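Local coordinates for probable transcriptional repressor protein (PDB 4FX0) that probably binds DNA as a MarR-family, redox-dependent transcriptional repressor of Mycobacterium tuberculosis, working as a dimer, at residues 114-117 with 118-122; 129-132 with 133-137. One frame throughout, in Å; residues are numbered along the deposited sequence.

Contact 1. Residues 114-117 with 118-122; sequences GVQA and EVTAS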
ATOM      1  N   GLY B 114     -17.651   5.130  -7.971  1.00 74.18           N
ATOM      2  CA  GLY B 114     -17.723   4.402  -9.224  1.00 66.56           C
ATOM      3  C   GLY B 114     -16.623   3.368  -9.362  1.00 69.60           C
ATOM      4  O   GLY B 114     -16.875   2.230  -9.758  1.00 66.06           O
ATOM      5  N   VAL B 115     -15.396   3.763  -9.034  1.00 74.34           N
ATOM      6  CA  VAL B 115     -14.254   2.859  -9.123  1.00 61.46           C
ATOM      7  C   VAL B 115     -14.343   1.764  -8.061  1.00 52.83           C
ATOM      8  O   VAL B 115     -13.981   0.615  -8.311  1.00 47.26           O
ATOM      9  CB  VAL B 115     -12.914   3.616  -8.993  1.00 56.20           C
ATOM     10  CG1 VAL B 115     -12.811   4.301  -7.639  1.00 43.59           C
ATOM     11  CG2 VAL B 115     -11.743   2.668  -9.211  1.00 59.21           C
ATOM     12  N   GLN B 116     -14.831   2.129  -6.879  1.00 54.41           N
ATOM     13  CA  GLN B 116     -15.032   1.173  -5.795  1.00 34.53           C
ATOM     14  C   GLN B 116     -15.973   0.060  -6.236  1.00 57.82           C
ATOM     15  O   GLN B 116     -15.704  -1.121  -6.016  1.00 72.95           O
ATOM     16  CB  GLN B 116     -15.612   1.883  -4.570  1.00 41.49           C
ATOM     17  CG  GLN B 116     -15.948   0.965  -3.403  1.00 46.84           C
ATOM     18  CD  GLN B 116     -14.734   0.604  -2.569  1.00 54.64           C
ATOM     19  OE1 GLN B 116     -13.594   0.816  -2.985  1.00 62.05           O
ATOM     20  NE2 GLN B 116     -14.975   0.062  -1.381  1.00 50.57           N
ATOM     21  N   ALA B 117     -17.078   0.448  -6.862  1.00 58.18           N
ATOM     22  CA  ALA B 117     -18.074  -0.509  -7.326  1.00 56.61           C
ATOM     23  C   ALA B 117     -17.515  -1.403  -8.428  1.00 43.61           C
ATOM     24  O   ALA B 117     -17.770  -2.606  -8.453  1.00 40.45           O
ATOM     25  CB  ALA B 117     -19.318   0.219  -7.814  1.00 49.00           C
ATOM     26  N   GLU B 118     -16.748  -0.806  -9.333  1.00 50.90           N
ATOM     27  CA  GLU B 118     -16.203  -1.524 -10.479  1.00 53.30           C
ATOM     28  C   GLU B 118     -15.113  -2.506 -10.056  1.00 61.66           C
ATOM     29  O   GLU B 118     -14.950  -3.566 -10.661  1.00 78.25           O
ATOM     30  CB  GLU B 118     -15.656  -0.531 -11.509  1.00 71.56           C
ATOM     31  CG  GLU B 118     -15.385  -1.127 -12.880  1.00 93.69           C
ATOM     32  CD  GLU B 118     -15.056  -0.066 -13.915  1.00107.71           C
ATOM     33  OE1 GLU B 118     -15.078   1.133 -13.567  1.00110.79           O
ATOM     34  OE2 GLU B 118     -14.777  -0.431 -15.077  1.00110.11           O
ATOM     35  N   VAL B 119     -14.374  -2.147  -9.012  1.00 60.69           N
ATOM     36  CA  VAL B 119     -13.274  -2.976  -8.527  1.00 60.50           C
ATOM     37  C   VAL B 119     -13.745  -4.108  -7.613  1.00 63.77           C
ATOM     38  O   VAL B 119     -13.267  -5.238  -7.719  1.00 49.55           O
ATOM     39  CB  VAL B 119     -12.205  -2.125  -7.806  1.00 45.18           C
ATOM     40  CG1 VAL B 119     -11.488  -2.939  -6.743  1.00 40.66           C
ATOM     41  CG2 VAL B 119     -11.217  -1.554  -8.815  1.00 43.07           C
ATOM     42  N   THR B 120     -14.686  -3.804  -6.723  1.00 62.72           N
ATOM     43  CA  THR B 120     -15.183  -4.793  -5.771  1.00 53.72           C
ATOM     44  C   THR B 120     -16.220  -5.724  -6.396  1.00 60.41           C
ATOM     45  O   THR B 120     -16.812  -6.558  -5.710  1.00 59.83           O
ATOM     46  CB  THR B 120     -15.786  -4.127  -4.521  1.00 51.66           C
ATOM     47  OG1 THR B 120     -16.895  -3.304  -4.903  1.00 60.39           O
ATOM     48  CG2 THR B 120     -14.742  -3.271  -3.818  1.00 37.98           C
ATOM     49  N   ALA B 121     -16.439  -5.575  -7.698  1.00 59.06           N
ATOM     50  CA  ALA B 121     -17.335  -6.463  -8.425  1.00 65.63           C
ATOM     51  C   ALA B 121     -16.560  -7.691  -8.892  1.00 66.51           C
ATOM     52  O   ALA B 121     -17.130  -8.633  -9.443  1.00 53.77           O
ATOM     53  CB  ALA B 121     -17.957  -5.739  -9.606  1.00 41.18           C
ATOM     54  N   SER B 122     -15.252  -7.663  -8.655  1.00 67.34           N
ATOM     55  CA  SER B 122     -14.367  -8.761  -9.022  1.00 55.01           C
ATOM     56  C   SER B 122     -14.337  -9.825  -7.928  1.00 57.60           C
ATOM     57  O   SER B 122     -13.658 -10.843  -8.061  1.00 69.06           O
ATOM     58  CB  SER B 122     -12.953  -8.233  -9.269  1.00 51.83           C
ATOM     59  OG  SER B 122     -12.420  -8.738 -10.479  1.00 75.10           O
TER

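Contact 2. Residues 129-132 with 133-137; sequences VRRD and IANLG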
ATOM      1  N   VAL B 129     -14.385 -10.226   1.861  1.00 65.37           N
ATOM      2  CA  VAL B 129     -12.996 -10.090   1.435  1.00 54.32           C
ATOM      3  C   VAL B 129     -12.294  -8.934   2.137  1.00 61.40           C
ATOM      4  O   VAL B 129     -11.140  -9.056   2.549  1.00 74.73           O
ATOM      5  CB  VAL B 129     -12.896  -9.881  -0.085  1.00 54.29           C
ATOM      6  CG1 VAL B 129     -11.452  -9.624  -0.492  1.00 55.97           C
ATOM      7  CG2 VAL B 129     -13.464 -11.086  -0.823  1.00 54.39           C
ATOM      8  N   ARG B 130     -12.992  -7.812   2.268  1.00 52.17           N
ATOM      9  CA  ARG B 130     -12.436  -6.648   2.942  1.00 48.58           C
ATOM     10  C   ARG B 130     -11.996  -7.036   4.345  1.00 51.70           C
ATOM     11  O   ARG B 130     -10.842  -6.836   4.728  1.00 57.87           O
ATOM     12  CB  ARG B 130     -13.472  -5.526   3.020  1.00 44.26           C
ATOM     13  CG  ARG B 130     -12.901  -4.190   3.468  1.00 44.46           C
ATOM     14  CD  ARG B 130     -13.972  -3.307   4.083  1.00 45.91           C
ATOM     15  NE  ARG B 130     -14.368  -3.786   5.404  1.00 51.92           N
ATOM     16  CZ  ARG B 130     -13.794  -3.398   6.538  1.00 66.01           C
ATOM     17  NH1 ARG B 130     -12.799  -2.521   6.516  1.00 75.06           N
ATOM     18  NH2 ARG B 130     -14.217  -3.886   7.697  1.00 60.84           N
ATOM     19  N   ARG B 131     -12.928  -7.598   5.107  1.00 46.08           N
ATOM     20  CA  ARG B 131     -12.660  -7.997   6.481  1.00 51.20           C
ATOM     21  C   ARG B 131     -11.486  -8.970   6.551  1.00 65.26           C
ATOM     22  O   ARG B 131     -10.644  -8.872   7.441  1.00 57.31           O
ATOM     23  CB  ARG B 131     -13.910  -8.618   7.102  1.00 48.32           C
ATOM     24  CG  ARG B 131     -13.775  -8.974   8.568  1.00 49.93           C
ATOM     25  CD  ARG B 131     -15.073  -9.562   9.095  1.00 99.78           C
ATOM     26  NE  ARG B 131     -16.236  -8.800   8.645  1.00 93.52           N
ATOM     27  CZ  ARG B 131     -17.047  -9.181   7.662  1.00 86.55           C
ATOM     28  NH1 ARG B 131     -16.831 -10.324   7.026  1.00 93.06           N
ATOM     29  NH2 ARG B 131     -18.078  -8.421   7.319  1.00 75.23           N
ATOM     30  N   ASP B 132     -11.433  -9.907   5.607  1.00 73.15           N
ATOM     31  CA  ASP B 132     -10.316 -10.842   5.522  1.00 69.14           C
ATOM     32  C   ASP B 132      -8.992 -10.098   5.374  1.00 59.01           C
ATOM     33  O   ASP B 132      -8.068 -10.294   6.164  1.00 62.82           O
ATOM     34  CB  ASP B 132     -10.508 -11.811   4.352  1.00 85.68           C
ATOM     35  CG  ASP B 132     -11.401 -12.988   4.704  1.00100.00           C
ATOM     36  OD1 ASP B 132     -11.273 -13.518   5.828  1.00 97.86           O
ATOM     37  OD2 ASP B 132     -12.228 -13.385   3.856  1.00109.60           O
ATOM     38  N   ILE B 133      -8.909  -9.247   4.357  1.00 60.47           N
ATOM     39  CA  ILE B 133      -7.701  -8.469   4.096  1.00 57.34           C
ATOM     40  C   ILE B 133      -7.285  -7.672   5.325  1.00 56.46           C
ATOM     41  O   ILE B 133      -6.124  -7.700   5.733  1.00 59.90           O
ATOM     42  CB  ILE B 133      -7.901  -7.504   2.911  1.00 58.59           C
ATOM     43  CG1 ILE B 133      -8.205  -8.290   1.631  1.00 58.87           C
ATOM     44  CG2 ILE B 133      -6.673  -6.623   2.727  1.00 52.21           C
ATOM     45  CD1 ILE B 133      -8.520  -7.417   0.433  1.00 53.84           C
ATOM     46  N   ALA B 134      -8.242  -6.960   5.911  1.00 50.65           N
ATOM     47  CA  ALA B 134      -7.988  -6.187   7.118  1.00 56.42           C
ATOM     48  C   ALA B 134      -7.525  -7.098   8.251  1.00 61.89           C
ATOM     49  O   ALA B 134      -6.558  -6.792   8.947  1.00 67.13           O
ATOM     50  CB  ALA B 134      -9.232  -5.415   7.527  1.00 61.14           C
ATOM     51  N   ASN B 135      -8.218  -8.218   8.429  1.00 60.14           N
ATOM     52  CA  ASN B 135      -7.815  -9.203   9.425  1.00 57.05           C
ATOM     53  C   ASN B 135      -6.415  -9.724   9.135  1.00 59.10           C
ATOM     54  O   ASN B 135      -5.659 -10.050  10.050  1.00 70.93           O
ATOM     55  CB  ASN B 135      -8.806 -10.367   9.479  1.00 69.31           C
ATOM     56  CG  ASN B 135     -10.139  -9.969  10.084  1.00 67.93           C
ATOM     57  OD1 ASN B 135     -10.220  -9.022  10.864  1.00 61.27           O
ATOM     58  ND2 ASN B 135     -11.191 -10.699   9.730  1.00 79.46           N
ATOM     59  N   LEU B 136      -6.075  -9.795   7.854  1.00 51.12           N
ATOM     60  CA  LEU B 136      -4.749 -10.229   7.438  1.00 56.11           C
ATOM     61  C   LEU B 136      -3.713  -9.188   7.843  1.00 55.86           C
ATOM     62  O   LEU B 136      -2.625  -9.526   8.311  1.00 56.86           O
ATOM     63  CB  LEU B 136      -4.713 -10.446   5.925  1.00 65.97           C
ATOM     64  CG  LEU B 136      -3.496 -11.186   5.369  1.00 64.30           C
ATOM     65  CD1 LEU B 136      -3.423 -12.594   5.939  1.00 45.38           C
ATOM     66  CD2 LEU B 136      -3.551 -11.222   3.850  1.00 46.55           C
ATOM     67  N   GLY B 137      -4.064  -7.918   7.665  1.00 51.57           N
ATOM     68  CA  GLY B 137      -3.193  -6.821   8.040  1.00 50.54           C
ATOM     69  C   GLY B 137      -2.966  -6.750   9.538  1.00 54.20           C
ATOM     70  O   GLY B 137      -1.828  -6.644   9.994  1.00 48.62           O
TER

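Contact 1. Residues 114-117 with 118-122
T120 holds its hydroxyl in the position between its own backbone N and carbonyl carbon (chi1 61°), and this turns OG1 back along the helix onto the carbonyl oxygen of Q116, one turn earlier. Q116 carries CG on the far side of CA from its backbone N (chi1 176°) and bends at chi2 (81°), which carries its amide across the methyl of T120 at a slant. The setting is the C-terminal part of helix 99-119, in the helical dimerisation region of a MarR-type winged-helix protein. Q116 O is gripped twice by one residue: T120 N donates to it over 3.0 Å, and T120 OG1 donates to it over 2.7 Å. The two donors arrive from opposite faces of the carbonyl plane, the hydroxyl being the more tilted. Threonine suits this place, since its hydroxyl finds an acceptor in the backbone carbonyl of the preceding turn, adding a second bond to it, while its methyl CG2 stays near the Q116 side chain, 4.1 Å from Q116 CD. That amide is fixed by partners beyond the turn: OE1 bonds to Y22 OH and to A7 N of the second subunit, NE2 to E5 O of the second subunit. A glutamine, able to give and to accept, fits such a junction between chains, and W126 packs on both Q116 and T120. The neighbouring face is apolar. V115 and V119, both buried, are branched residues one turn apart that lie against helix 7-26. Regular backbone bonds continue through E118 N to G114 O and V119 N to V115 O. Between the two valines the methyls come together loosely, V115 CG2 lying 4.3 Å from V119 CG2.

Contact 2. Residues 129-132 with 133-137
R131 and N135 run next to each other in the same direction along one flank of the helix, with the guanidinium and amide planes turned 45° from each other. The touching is done by the aliphatic part of the arginine: its CG lies 3.3 Å from N135 ND2, while the chain bends farther out at chi3. N135 has CG beside its own backbone N (chi1 -71°), which folds the amide back over the preceding turn; ND2 comes within 3.0 Å of R131 O, but at an angle too poor for a hydrogen bond. The bond to R131 O comes instead from N135 N. R131 is exposed, and an arginine suits the site because its aliphatic chain can lie against N135 while the charged end stays at the surface. All this belongs to helix 126-142, the C-terminal helix of the MarR-type fold, which packs against the second subunit. On its buried side V129 and I133 lean across each other at a slant, and V129 CG1 meets I133 CD1 at 3.8 Å. I133, the longer of the two, also packs on A14 of the second subunit. R130 reaches that subunit as well, where NH1 forms a salt bridge with OD1 of D4 of the second subunit. Beneath these side chains I133 N bonds to V129 O and A134 N to R130 O, and L136 N to D132 O over 2.7 Å.

Contacts 1 and 2 occur in series on consecutive helices, 99-119 and 126-142. Their centres are about 17 Å apart and their nearest atoms about 6 Å, so they do not touch directly; W126, at the start of the second helix, bridges toward contact 1. What unites them is the dimer interface. V119 of contact 1 packs on L136 of the second subunit, while L136 of contact 2 packs on S122 of that subunit, so contact 1 of each subunit meets contact 2 of the other. Both also meet the N-terminal part of the second subunit, and pairing of N- and C-terminal helices is how MarR-family dimers form.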